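Local coordinates for Tlr1174 protein (Synechococcus elongatus, PDB 2OZT), which catalyses the magnesium-dependent dehydration of SHCHC to 2-succinylbenzoate, a step on the way to phylloquinone, at residues D167-W172 against L220-V225; W172-A177 against P201-A206; A206-A211 against Q231-R236; P239-I244 against P292-G297. One frame throughout, in Å; residues are numbered along the deposited sequence.

Interaction 1 (D167-W172 against L220-V225). With NA (sodium ion), chain D.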
loop_
_atom_site.group_PDB
_atom_site.type_symbol
_atom_site.label_atom_id
_atom_site.label_comp_id
_atom_site.label_asym_id
_atom_site.label_seq_id
_atom_site.Cartn_x
_atom_site.Cartn_y
_atom_site.Cartn_z
ATOM N N ASP A 167 4.615 6.689 11.786
ATOM C CA ASP A 167 3.889 7.238 10.660
ATOM C C ASP A 167 3.251 8.567 11.024
ATOM O O ASP A 167 2.272 8.592 11.771
ATOM C CB ASP A 167 2.824 6.231 10.215
ATOM C CG ASP A 167 2.229 6.566 8.865
ATOM O OD1 ASP A 167 2.567 7.620 8.242
ATOM O OD2 ASP A 167 1.391 5.773 8.344
ATOM N N ALA A 168 3.786 9.642 10.444
ATOM C CA ALA A 168 3.214 10.947 10.680
ATOM C C ALA A 168 2.079 11.326 9.738
ATOM O O ALA A 168 1.362 12.329 9.989
ATOM C CB ALA A 168 4.305 11.998 10.629
ATOM N N ASN A 169 1.906 10.591 8.629
ATOM C CA ASN A 169 0.840 10.889 7.670
ATOM C C ASN A 169 0.817 12.340 7.228
ATOM O O ASN A 169 -0.245 12.917 6.980
ATOM C CB ASN A 169 -0.533 10.462 8.201
ATOM C CG ASN A 169 -0.594 8.989 8.463
ATOM O OD1 ASN A 169 -0.568 8.553 9.611
ATOM N ND2 ASN A 169 -0.647 8.206 7.388
ATOM N N GLY A 170 2.008 12.920 7.096
ATOM C CA GLY A 170 2.113 14.276 6.575
ATOM C C GLY A 170 1.627 15.330 7.562
ATOM O O GLY A 170 1.322 16.457 7.143
ATOM N N SER A 171 1.538 15.001 8.852
ATOM C CA SER A 171 0.877 15.905 9.792
ATOM C C SER A 171 1.798 16.897 10.503
ATOM O O SER A 171 1.296 17.772 11.251
ATOM C CB SER A 171 0.114 15.087 10.835
ATOM O OG SER A 171 1.011 14.420 11.668
ATOM N N TRP A 172 3.109 16.786 10.338
ATOM C CA TRP A 172 4.005 17.730 11.029
ATOM C C TRP A 172 4.240 18.933 10.145
ATOM O O TRP A 172 4.321 18.816 8.923
ATOM C CB TRP A 172 5.365 17.090 11.312
ATOM C CG TRP A 172 5.336 16.000 12.312
ATOM C CD1 TRP A 172 4.439 15.808 13.353
ATOM C CD2 TRP A 172 6.328 14.973 12.444
ATOM N NE1 TRP A 172 4.800 14.690 14.073
ATOM C CE2 TRP A 172 5.959 14.166 13.548
ATOM C CE3 TRP A 172 7.484 14.649 11.725
ATOM C CZ2 TRP A 172 6.690 13.028 13.906
ATOM C CZ3 TRP A 172 8.233 13.569 12.119
ATOM C CH2 TRP A 172 7.831 12.763 13.215
ATOM N N LEU A 220 8.512 7.561 2.021
ATOM C CA LEU A 220 7.403 8.255 1.364
ATOM C C LEU A 220 6.213 7.336 1.213
ATOM O O LEU A 220 6.380 6.141 0.940
ATOM C CB LEU A 220 7.824 8.680 -0.054
ATOM C CG LEU A 220 8.993 9.668 -0.049
ATOM C CD1 LEU A 220 9.424 9.848 -1.481
ATOM C CD2 LEU A 220 8.656 11.022 0.587
ATOM N N ASP A 221 5.024 7.901 1.413
ATOM C CA ASP A 221 3.787 7.092 1.345
ATOM C C ASP A 221 2.778 7.905 0.554
ATOM O O ASP A 221 2.572 7.632 -0.627
ATOM C CB ASP A 221 3.325 6.742 2.769
ATOM C CG ASP A 221 2.063 5.910 2.809
ATOM O OD1 ASP A 221 1.721 5.209 1.818
ATOM O OD2 ASP A 221 1.369 5.926 3.858
ATOM N N GLU A 222 2.149 8.898 1.173
ATOM C CA GLU A 222 1.231 9.768 0.449
ATOM C C GLU A 222 1.895 10.390 -0.764
ATOM O O GLU A 222 1.222 10.650 -1.784
ATOM C CB GLU A 222 0.708 10.862 1.397
ATOM C CG GLU A 222 -0.323 10.380 2.455
ATOM C CD GLU A 222 0.241 9.827 3.762
ATOM O OE1 GLU A 222 1.448 9.524 3.842
ATOM O OE2 GLU A 222 -0.566 9.638 4.740
ATOM N N SER A 223 3.216 10.582 -0.706
ATOM C CA SER A 223 3.932 11.160 -1.831
ATOM C C SER A 223 4.092 10.238 -3.032
ATOM O O SER A 223 4.412 10.733 -4.140
ATOM C CB SER A 223 5.336 11.618 -1.406
ATOM O OG SER A 223 5.300 12.827 -0.632
ATOM N N VAL A 224 3.958 8.925 -2.798
ATOM C CA VAL A 224 4.197 7.951 -3.869
ATOM C C VAL A 224 3.018 7.000 -4.065
ATOM O O VAL A 224 2.921 5.967 -3.431
ATOM C CB VAL A 224 5.552 7.199 -3.744
ATOM C CG1 VAL A 224 6.736 8.172 -4.017
ATOM C CG2 VAL A 224 5.744 6.536 -2.375
ATOM N N VAL A 225 2.119 7.395 -4.940
ATOM C CA VAL A 225 0.956 6.573 -5.277
ATOM C C VAL A 225 1.199 5.854 -6.617
ATOM O O VAL A 225 1.180 4.611 -6.704
ATOM C CB VAL A 225 -0.305 7.450 -5.295
ATOM C CG1 VAL A 225 -1.541 6.631 -5.754
ATOM C CG2 VAL A 225 -0.523 8.078 -3.887
HETATM NA NA NA D . 2.079 7.761 5.764
HETATM O O HOH W 1 -0.268 4.869 5.790
#
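Asn169 and Glu222 meet through one hydrogen bond, Asn169 ND2 to Glu222 OE2 at 3.0 Å, nearly straight at 172°. The donor arrives on the syn lone pair of OE2 and keeps that oxygen in the amide plane, although the amide and carboxylate planes stand 81° apart. A second bond, from Asn169 N to Asp167 OD1 at 3.1 Å, closes an Asx turn. With an alanine here, Glu222 OE2 would lose its amide donor and the carboxylate would probably turn more easily about the metal. Metal bonds make the other link: the sodium ion lies 2.5 Å from Asp167 OD1, and both Asp221 OD2 and Glu222 OE1 hold it at 2.7 Å. This is the C-terminal mouth of the enolase-superfamily barrel, where Asp167, Glu196 and Asp221 bind magnesium. A bend in the Glu222 chain (chi2 87°) brings OE1 to the ion while OE2 stays with Asn169. As for charge, Asp167 OD2 and Asp221 OD2 come within 4.5 Å of each other, a repulsion probably offset by the cation, by a salt bridge from Asp167 OD2 to Lys136 and by one from the other oxygen of Asp221, OD1, to Lys245. One water donates to both OD2 atoms, 2.7 Å from Asp221 OD2.

Interaction 2 (W172-A177 against P201-A206). With PO4 (phosphate ion), chain C.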
loop_
_atom_site.group_PDB
_atom_site.type_symbol
_atom_site.label_atom_id
_atom_site.label_comp_id
_atom_site.label_asym_id
_atom_site.label_seq_id
_atom_site.Cartn_x
_atom_site.Cartn_y
_atom_site.Cartn_z
ATOM N N TRP A 172 3.109 16.786 10.338
ATOM C CA TRP A 172 4.005 17.730 11.029
ATOM C C TRP A 172 4.240 18.933 10.145
ATOM O O TRP A 172 4.321 18.816 8.923
ATOM C CB TRP A 172 5.365 17.090 11.312
ATOM C CG TRP A 172 5.336 16.000 12.312
ATOM C CD1 TRP A 172 4.439 15.808 13.353
ATOM C CD2 TRP A 172 6.328 14.973 12.444
ATOM N NE1 TRP A 172 4.800 14.690 14.073
ATOM C CE2 TRP A 172 5.959 14.166 13.548
ATOM C CE3 TRP A 172 7.484 14.649 11.725
ATOM C CZ2 TRP A 172 6.690 13.028 13.906
ATOM C CZ3 TRP A 172 8.233 13.569 12.119
ATOM C CH2 TRP A 172 7.831 12.763 13.215
ATOM N N ASP A 173 4.390 20.111 10.763
ATOM C CA ASP A 173 4.989 21.220 10.015
ATOM C C ASP A 173 6.514 21.097 10.012
ATOM O O ASP A 173 7.082 20.214 10.640
ATOM C CB ASP A 173 4.496 22.605 10.472
ATOM C CG ASP A 173 4.864 22.956 11.889
ATOM O OD1 ASP A 173 5.899 22.498 12.433
ATOM O OD2 ASP A 173 4.102 23.774 12.469
ATOM N N ARG A 174 7.166 21.940 9.234
ATOM C CA ARG A 174 8.571 21.743 8.989
ATOM C C ARG A 174 9.403 21.897 10.288
ATOM O O ARG A 174 10.317 21.130 10.545
ATOM C CB ARG A 174 9.068 22.700 7.893
ATOM C CG ARG A 174 8.524 22.409 6.472
ATOM C CD ARG A 174 8.913 23.501 5.456
ATOM N NE ARG A 174 8.223 24.740 5.841
ATOM C CZ ARG A 174 8.827 25.893 6.124
ATOM N NH1 ARG A 174 10.137 26.013 5.999
ATOM N NH2 ARG A 174 8.093 26.932 6.521
ATOM N N ALA A 175 9.079 22.895 11.119
ATOM C CA ALA A 175 9.885 23.091 12.331
ATOM C C ALA A 175 9.694 21.901 13.280
ATOM O O ALA A 175 10.632 21.459 13.908
ATOM C CB ALA A 175 9.447 24.378 13.008
ATOM N N THR A 176 8.457 21.406 13.377
ATOM C CA THR A 176 8.159 20.218 14.192
ATOM C C THR A 176 8.927 18.974 13.710
ATOM O O THR A 176 9.468 18.223 14.517
ATOM C CB THR A 176 6.645 19.923 14.202
ATOM O OG1 THR A 176 5.984 21.034 14.823
ATOM C CG2 THR A 176 6.279 18.626 14.996
ATOM N N ALA A 177 8.938 18.747 12.392
ATOM C CA ALA A 177 9.665 17.616 11.844
ATOM C C ALA A 177 11.133 17.723 12.224
ATOM O O ALA A 177 11.764 16.760 12.655
ATOM C CB ALA A 177 9.522 17.586 10.315
ATOM N N PRO A 201 2.856 15.968 1.086
ATOM C CA PRO A 201 3.483 15.851 -0.213
ATOM C C PRO A 201 3.808 17.151 -0.908
ATOM O O PRO A 201 4.734 17.161 -1.700
ATOM C CB PRO A 201 2.462 15.070 -1.025
ATOM C CG PRO A 201 1.735 14.282 -0.012
ATOM C CD PRO A 201 1.654 15.130 1.215
ATOM N N ASP A 202 3.085 18.230 -0.602
ATOM C CA ASP A 202 3.386 19.483 -1.281
ATOM C C ASP A 202 4.745 20.053 -0.882
ATOM O O ASP A 202 5.313 20.877 -1.628
ATOM C CB ASP A 202 2.273 20.520 -1.039
ATOM C CG ASP A 202 2.206 20.955 0.402
ATOM O OD1 ASP A 202 1.881 20.114 1.256
ATOM O OD2 ASP A 202 2.492 22.144 0.690
ATOM N N GLN A 203 5.252 19.685 0.302
ATOM C CA GLN A 203 6.528 20.175 0.807
ATOM C C GLN A 203 7.659 19.263 0.376
ATOM O O GLN A 203 8.482 18.846 1.170
ATOM C CB GLN A 203 6.478 20.315 2.341
ATOM C CG GLN A 203 5.457 21.385 2.782
ATOM C CD GLN A 203 5.473 21.716 4.245
ATOM O OE1 GLN A 203 5.664 20.861 5.094
ATOM N NE2 GLN A 203 5.231 22.997 4.555
ATOM N N TRP A 204 7.712 18.997 -0.928
ATOM C CA TRP A 204 8.696 18.041 -1.440
ATOM C C TRP A 204 10.144 18.472 -1.265
ATOM O O TRP A 204 11.023 17.657 -1.031
ATOM C CB TRP A 204 8.398 17.686 -2.890
ATOM C CG TRP A 204 8.593 18.800 -3.900
ATOM C CD1 TRP A 204 7.630 19.645 -4.387
ATOM C CD2 TRP A 204 9.808 19.145 -4.560
ATOM N NE1 TRP A 204 8.187 20.507 -5.318
ATOM C CE2 TRP A 204 9.518 20.219 -5.441
ATOM C CE3 TRP A 204 11.117 18.665 -4.490
ATOM C CZ2 TRP A 204 10.498 20.816 -6.239
ATOM C CZ3 TRP A 204 12.102 19.263 -5.306
ATOM C CH2 TRP A 204 11.768 20.324 -6.166
ATOM N N GLN A 205 10.419 19.777 -1.380
ATOM C CA GLN A 205 11.792 20.228 -1.227
ATOM C C GLN A 205 12.302 20.023 0.178
ATOM O O GLN A 205 13.460 19.598 0.369
ATOM C CB GLN A 205 11.966 21.698 -1.618
ATOM C CG GLN A 205 11.393 22.035 -2.974
ATOM C CD GLN A 205 9.978 22.638 -2.937
ATOM O OE1 GLN A 205 9.076 22.214 -2.172
ATOM N NE2 GLN A 205 9.777 23.654 -3.789
ATOM N N ALA A 206 11.456 20.299 1.174
ATOM C CA ALA A 206 11.874 20.080 2.552
ATOM C C ALA A 206 11.973 18.574 2.884
ATOM O O ALA A 206 12.837 18.145 3.643
ATOM C CB ALA A 206 10.937 20.804 3.506
HETATM P P PO4 C . 4.948 25.044 7.551
HETATM O O1 PO4 C . 3.454 24.869 7.440
HETATM O O2 PO4 C . 5.384 25.754 6.292
HETATM O O3 PO4 C . 5.370 25.834 8.790
HETATM O O4 PO4 C . 5.664 23.724 7.556
HETATM O O HOH W 2 3.416 20.694 7.085
#
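Phosphate oxygen O4 is gripped from both segments, by Arg174 N at 2.9 Å and by Gln203 NE2 at 3.1 Å, with a weak third bond from Arg174 NE. The anion, probably picked up from the crystallisation liquor, sits at the N-terminus of helix 174-187, where the first-turn amide of Arg174 points out to meet it and the helix dipole would favour a negative charge. Helix 204-213 starts close by; the two are successive outer helices of the barrel, and their contact is a surface one, away from the metal. Asp173 is the N-cap of the first helix: its OD1 accepts from Thr176 N at 2.9 Å and from Thr176 OG1 as well. Arg174 carries most of the grip. Its chain bends at chi3 (-67°), and the edge of the guanidinium takes phosphate O2 in its plane, with NE and NH2 each 3.0 Å from that oxygen. The Gln203 amide stands almost perpendicular to the guanidinium, the planes 89° apart, and reaches the anion by an extended chain. An alanine in place of Gln203 would probably leave phosphate O4 without its donor from 201-206 and open a gap beside the Arg174 methylenes. Those methylenes lie against two residues of 201-206: Arg174 CG is 3.5 Å from Gln203 OE1, and Arg174 CD rests on Ala206 CB at 3.9 Å. On its other errand Gln203 OE1 takes a water, which also donates to Trp172 O at 2.8 Å.

Interaction 3 (A206-A211 against Q231-R236); sequences ALLSLA and QRWVDR
The backbones of the two helices come nearest where Leu208 CA and Arg236 CA lie 8.1 Å apart, a gap that side chains from both segments bridge. Helices 204-213 and 227-235 are neighbours in the outer layer of the TIM barrel, joined through strand 218-220, and here the end of the later helix leans on the middle of the earlier one. The contact is apolar in character, with no hydrogen bond between the segments. Trp233 does most of the reaching: the far corner of its six-membered ring extends to helix 204-213, with CZ3 4.0 Å from Leu208 CB. That methylene sits at the ring edge, close to the indole plane, while Leu207 CB approaches Trp233 CH2 obliquely at 4.2 Å. Further in, the same indole covers Leu220 of the strand between the helices and meets Phe242 of the next strand, so it sits between the helix layer and the sheet. One face of the indole carries Arg236 NH1, 3.5 Å above the ring plane and offset toward the rim, and this guanidinium also makes a cation-pi contact with Trp204 at the start of helix 204-213. Leu208 turns its CG anti to the backbone N (chi1 -178°), which throws both methyls toward the end of the other helix. Leu208 CD2 comes within 4.4 Å of Arg236 CB, and Leu208 CD1 settles 3.8 Å from the backbone oxygen Arg236 O.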
loop_
_atom_site.group_PDB
_atom_site.type_symbol
_atom_site.label_atom_id
_atom_site.label_comp_id
_atom_site.label_asym_id
_atom_site.label_seq_id
_atom_site.Cartn_x
_atom_site.Cartn_y
_atom_site.Cartn_z
ATOM N N ALA A 206 11.456 20.299 1.174
ATOM C CA ALA A 206 11.874 20.080 2.552
ATOM C C ALA A 206 11.973 18.574 2.884
ATOM O O ALA A 206 12.837 18.145 3.643
ATOM C CB ALA A 206 10.937 20.804 3.506
ATOM N N LEU A 207 11.101 17.774 2.271
ATOM C CA LEU A 207 11.151 16.337 2.529
ATOM C C LEU A 207 12.474 15.794 2.021
ATOM O O LEU A 207 13.130 15.013 2.687
ATOM C CB LEU A 207 10.045 15.628 1.735
ATOM C CG LEU A 207 8.662 15.464 2.358
ATOM C CD1 LEU A 207 7.708 14.952 1.324
ATOM C CD2 LEU A 207 8.755 14.495 3.539
ATOM N N LEU A 208 12.845 16.236 0.815
ATOM C CA LEU A 208 14.111 15.804 0.233
ATOM C C LEU A 208 15.323 16.251 1.063
ATOM O O LEU A 208 16.206 15.459 1.402
ATOM C CB LEU A 208 14.193 16.275 -1.215
ATOM C CG LEU A 208 15.442 15.859 -1.993
ATOM C CD1 LEU A 208 15.544 14.314 -2.149
ATOM C CD2 LEU A 208 15.447 16.561 -3.375
ATOM N N SER A 209 15.326 17.537 1.456
ATOM C CA SER A 209 16.416 18.068 2.261
ATOM C C SER A 209 16.543 17.361 3.621
ATOM O O SER A 209 17.630 17.009 4.047
ATOM C CB SER A 209 16.240 19.575 2.487
ATOM O OG SER A 209 17.328 20.018 3.265
ATOM N N LEU A 210 15.401 17.102 4.271
ATOM C CA LEU A 210 15.436 16.327 5.505
ATOM C C LEU A 210 16.047 14.941 5.257
ATOM O O LEU A 210 16.919 14.504 5.982
ATOM C CB LEU A 210 14.026 16.150 6.089
ATOM C CG LEU A 210 13.430 17.339 6.847
ATOM C CD1 LEU A 210 11.954 17.057 7.135
ATOM C CD2 LEU A 210 14.240 17.617 8.133
ATOM N N ALA A 211 15.567 14.228 4.239
ATOM C CA ALA A 211 16.114 12.898 4.053
ATOM C C ALA A 211 17.617 12.904 3.824
ATOM O O ALA A 211 18.308 11.971 4.202
ATOM C CB ALA A 211 15.440 12.249 2.904
ATOM N N GLN A 231 8.915 7.323 -9.976
ATOM C CA GLN A 231 10.015 7.694 -10.874
ATOM C C GLN A 231 10.508 9.114 -10.590
ATOM O O GLN A 231 11.724 9.347 -10.606
ATOM C CB GLN A 231 9.576 7.554 -12.333
ATOM C CG GLN A 231 10.693 7.948 -13.302
ATOM C CD GLN A 231 10.330 7.774 -14.723
ATOM O OE1 GLN A 231 10.333 6.650 -15.234
ATOM N NE2 GLN A 231 10.061 8.885 -15.409
ATOM N N ARG A 232 9.587 10.062 -10.381
ATOM C CA ARG A 232 10.014 11.445 -10.041
ATOM C C ARG A 232 10.948 11.495 -8.807
ATOM O O ARG A 232 11.977 12.217 -8.775
ATOM C CB ARG A 232 8.788 12.335 -9.845
ATOM C CG ARG A 232 9.088 13.778 -9.455
ATOM C CD ARG A 232 7.782 14.611 -9.443
ATOM N NE ARG A 232 7.193 14.687 -10.794
ATOM C CZ ARG A 232 6.062 14.098 -11.187
ATOM N NH1 ARG A 232 5.321 13.409 -10.328
ATOM N NH2 ARG A 232 5.648 14.218 -12.452
ATOM N N TRP A 233 10.628 10.689 -7.792
ATOM C CA TRP A 233 11.429 10.696 -6.560
ATOM C C TRP A 233 12.759 9.969 -6.729
ATOM O O TRP A 233 13.773 10.358 -6.164
ATOM C CB TRP A 233 10.600 10.123 -5.430
ATOM C CG TRP A 233 9.689 11.170 -4.837
ATOM C CD1 TRP A 233 8.335 11.309 -4.993
ATOM C CD2 TRP A 233 10.109 12.254 -4.010
ATOM N NE1 TRP A 233 7.879 12.400 -4.273
ATOM C CE2 TRP A 233 8.954 12.985 -3.657
ATOM C CE3 TRP A 233 11.352 12.651 -3.499
ATOM C CZ2 TRP A 233 9.001 14.104 -2.837
ATOM C CZ3 TRP A 233 11.404 13.747 -2.661
ATOM C CH2 TRP A 233 10.243 14.471 -2.342
ATOM N N VAL A 234 12.773 8.917 -7.541
ATOM C CA VAL A 234 14.048 8.284 -7.871
ATOM C C VAL A 234 14.950 9.297 -8.574
ATOM O O VAL A 234 16.148 9.362 -8.302
ATOM C CB VAL A 234 13.808 7.096 -8.809
ATOM C CG1 VAL A 234 15.094 6.585 -9.383
ATOM C CG2 VAL A 234 13.066 5.952 -8.041
ATOM N N ASP A 235 14.374 10.031 -9.513
ATOM C CA ASP A 235 15.208 10.937 -10.328
ATOM C C ASP A 235 15.647 12.135 -9.496
ATOM O O ASP A 235 16.637 12.800 -9.853
ATOM C CB ASP A 235 14.485 11.343 -11.631
ATOM C CG ASP A 235 14.310 10.177 -12.600
ATOM O OD1 ASP A 235 15.029 9.164 -12.490
ATOM O OD2 ASP A 235 13.450 10.296 -13.493
ATOM N N ARG A 236 14.920 12.427 -8.416
ATOM C CA ARG A 236 15.361 13.424 -7.430
ATOM C C ARG A 236 16.452 12.899 -6.500
ATOM O O ARG A 236 16.950 13.643 -5.641
ATOM C CB ARG A 236 14.178 13.874 -6.559
ATOM C CG ARG A 236 13.312 14.913 -7.231
ATOM C CD ARG A 236 11.976 15.120 -6.484
ATOM N NE ARG A 236 11.195 16.163 -7.138
ATOM C CZ ARG A 236 9.925 16.439 -6.886
ATOM N NH1 ARG A 236 9.237 15.751 -5.969
ATOM N NH2 ARG A 236 9.342 17.426 -7.548
#

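Interaction 4 (P239-I244 against P292-G297). With PO4 (phosphate ion), chain B.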
loop_
_atom_site.group_PDB
_atom_site.type_symbol
_atom_site.label_atom_id
_atom_site.label_comp_id
_atom_site.label_asym_id
_atom_site.label_seq_id
_atom_site.Cartn_x
_atom_site.Cartn_y
_atom_site.Cartn_z
ATOM N N PRO A 239 16.865 9.223 -1.021
ATOM C CA PRO A 239 17.715 8.180 -0.428
ATOM C C PRO A 239 16.997 7.243 0.551
ATOM O O PRO A 239 17.609 6.292 1.036
ATOM C CB PRO A 239 18.715 8.999 0.416
ATOM C CG PRO A 239 17.875 10.170 0.872
ATOM C CD PRO A 239 16.941 10.506 -0.266
ATOM N N GLY A 240 15.723 7.506 0.814
ATOM C CA GLY A 240 14.965 6.720 1.761
ATOM C C GLY A 240 14.105 5.624 1.161
ATOM O O GLY A 240 14.441 5.022 0.110
ATOM N N PHE A 241 13.047 5.317 1.899
ATOM C CA PHE A 241 12.159 4.227 1.510
ATOM C C PHE A 241 10.944 4.704 0.728
ATOM O O PHE A 241 10.548 5.862 0.755
ATOM C CB PHE A 241 11.658 3.484 2.750
ATOM C CG PHE A 241 12.735 2.723 3.460
ATOM C CD1 PHE A 241 12.920 1.367 3.264
ATOM C CD2 PHE A 241 13.577 3.394 4.351
ATOM C CE1 PHE A 241 13.949 0.700 3.925
ATOM C CE2 PHE A 241 14.567 2.724 5.046
ATOM C CZ PHE A 241 14.774 1.370 4.822
ATOM N N PHE A 242 10.363 3.766 -0.026
ATOM C CA PHE A 242 9.152 4.060 -0.791
ATOM C C PHE A 242 8.110 3.030 -0.364
ATOM O O PHE A 242 8.406 1.829 -0.386
ATOM C CB PHE A 242 9.412 3.757 -2.270
ATOM C CG PHE A 242 10.431 4.653 -2.963
ATOM C CD1 PHE A 242 10.014 5.704 -3.753
ATOM C CD2 PHE A 242 11.797 4.361 -2.903
ATOM C CE1 PHE A 242 10.962 6.494 -4.444
ATOM C CE2 PHE A 242 12.724 5.154 -3.601
ATOM C CZ PHE A 242 12.290 6.201 -4.356
ATOM N N VAL A 243 6.944 3.488 0.067
ATOM C CA VAL A 243 5.864 2.552 0.429
ATOM C C VAL A 243 4.983 2.407 -0.828
ATOM O O VAL A 243 4.350 3.370 -1.265
ATOM C CB VAL A 243 5.053 3.085 1.620
ATOM C CG1 VAL A 243 3.930 2.113 1.992
ATOM C CG2 VAL A 243 5.990 3.332 2.831
ATOM N N ILE A 244 5.006 1.225 -1.441
ATOM C CA ILE A 244 4.330 1.002 -2.718
ATOM C C ILE A 244 2.973 0.368 -2.493
ATOM O O ILE A 244 2.884 -0.717 -1.870
ATOM C CB ILE A 244 5.166 0.006 -3.550
ATOM C CG1 ILE A 244 6.587 0.524 -3.824
ATOM C CG2 ILE A 244 4.451 -0.336 -4.890
ATOM C CD1 ILE A 244 6.645 1.883 -4.560
ATOM N N PRO A 292 9.746 -9.645 -1.165
ATOM C CA PRO A 292 9.933 -8.492 -0.276
ATOM C C PRO A 292 10.880 -8.790 0.892
ATOM O O PRO A 292 10.937 -9.915 1.393
ATOM C CB PRO A 292 8.496 -8.200 0.230
ATOM C CG PRO A 292 7.755 -9.500 0.037
ATOM C CD PRO A 292 8.364 -10.113 -1.207
ATOM N N CYS A 293 11.580 -7.751 1.337
ATOM C CA CYS A 293 12.520 -7.878 2.444
ATOM C C CYS A 293 12.153 -7.057 3.664
ATOM O O CYS A 293 12.960 -6.892 4.598
ATOM C CB CYS A 293 13.938 -7.483 1.999
ATOM S SG CYS A 293 14.080 -5.810 1.442
ATOM N N HIS A 294 10.945 -6.501 3.656
ATOM C CA HIS A 294 10.406 -5.791 4.824
ATOM C C HIS A 294 8.986 -6.218 5.065
ATOM O O HIS A 294 8.263 -6.585 4.107
ATOM C CB HIS A 294 10.436 -4.283 4.586
ATOM C CG HIS A 294 11.819 -3.765 4.332
ATOM N ND1 HIS A 294 12.820 -3.848 5.279
ATOM C CD2 HIS A 294 12.372 -3.173 3.235
ATOM C CE1 HIS A 294 13.934 -3.319 4.784
ATOM N NE2 HIS A 294 13.698 -2.921 3.543
ATOM N N ALA A 295 8.563 -6.171 6.326
ATOM C CA ALA A 295 7.207 -6.569 6.712
ATOM C C ALA A 295 6.206 -5.775 5.892
ATOM O O ALA A 295 6.352 -4.560 5.710
ATOM C CB ALA A 295 6.980 -6.243 8.207
ATOM N N LEU A 296 5.185 -6.474 5.402
ATOM C CA LEU A 296 4.194 -5.855 4.528
ATOM C C LEU A 296 3.186 -5.014 5.269
ATOM O O LEU A 296 2.751 -5.384 6.397
ATOM C CB LEU A 296 3.360 -6.933 3.786
ATOM C CG LEU A 296 4.101 -8.008 2.996
ATOM C CD1 LEU A 296 3.093 -8.956 2.343
ATOM C CD2 LEU A 296 5.026 -7.345 1.927
ATOM N N GLY A 297 2.771 -3.917 4.643
ATOM C CA GLY A 297 1.759 -3.057 5.280
ATOM C C GLY A 297 0.361 -3.568 4.981
ATOM O O GLY A 297 -0.487 -2.811 4.476
HETATM P P PO4 B . 11.308 -4.966 8.424
HETATM O O1 PO4 B . 10.294 -6.066 8.473
HETATM O O2 PO4 B . 10.665 -3.853 7.674
HETATM O O3 PO4 B . 11.588 -4.524 9.862
HETATM O O4 PO4 B . 12.682 -5.172 7.814
#
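A phosphate pocket lies beside this contact, at the end of the barrel away from the metal, and His294 joins the two. Across the segments the imidazole of His294 meets the ring of Phe241 in an offset edge-to-face pair, centroids 5.5 Å apart and planes at 76°. The edge of the phenyl points at the face of the histidine, and the nearest atoms are Phe241 CE1 and His294 NE2 at 3.6 Å. Cys293 SG lies over one face of the imidazole, 3.4 Å from its plane and toward the rim. Phe241 opens strand 241-244 of the TIM barrel and looks inward, where it also meets Tyr194 and, through a cation-pi contact, Arg267. The loop 292-297, following helix 277-290, thus passes across the N-terminal end of the parallel strands. His294 is held from two ends of its ring. NE2 bonds to the backbone oxygen of Gln266, while His294 ND1 donates to phosphate O4 at 2.9 Å along an almost straight line (172°). With both nitrogens acting as donors and an anion alongside, the imidazole is likely to favour its positively charged form. The next residue adds a backbone grip, Ala295 N to phosphate O1 at 2.8 Å. Arg165 and Thr134 complete the pocket with further hydrogen bonds to the phosphate, which probably comes from the crystallisation liquor.

Overall arrangement
Interaction 1 is the metal site, and the others lie around it in one barrel. Interaction 2 grows directly out of it, sharing Trp172, with centres about 10 Å apart and Pro201 packing on Ser223 and Glu222; even so, the Gln203 side chain stays about 14 Å from the sodium ion. Ala206 and helix 204-213 carry the chain on into interaction 3, whose Trp233 backs the metal loop by packing on Leu220 and Val224. Interaction 4 is tied to interaction 1 through the sheet, Leu220 O to Val243 N at 2.8 Å, and to interaction 3 where Phe242 meets Trp233 and Val234. Interactions 2 and 4, each beside a phosphate, lie about 21 Å apart between centres.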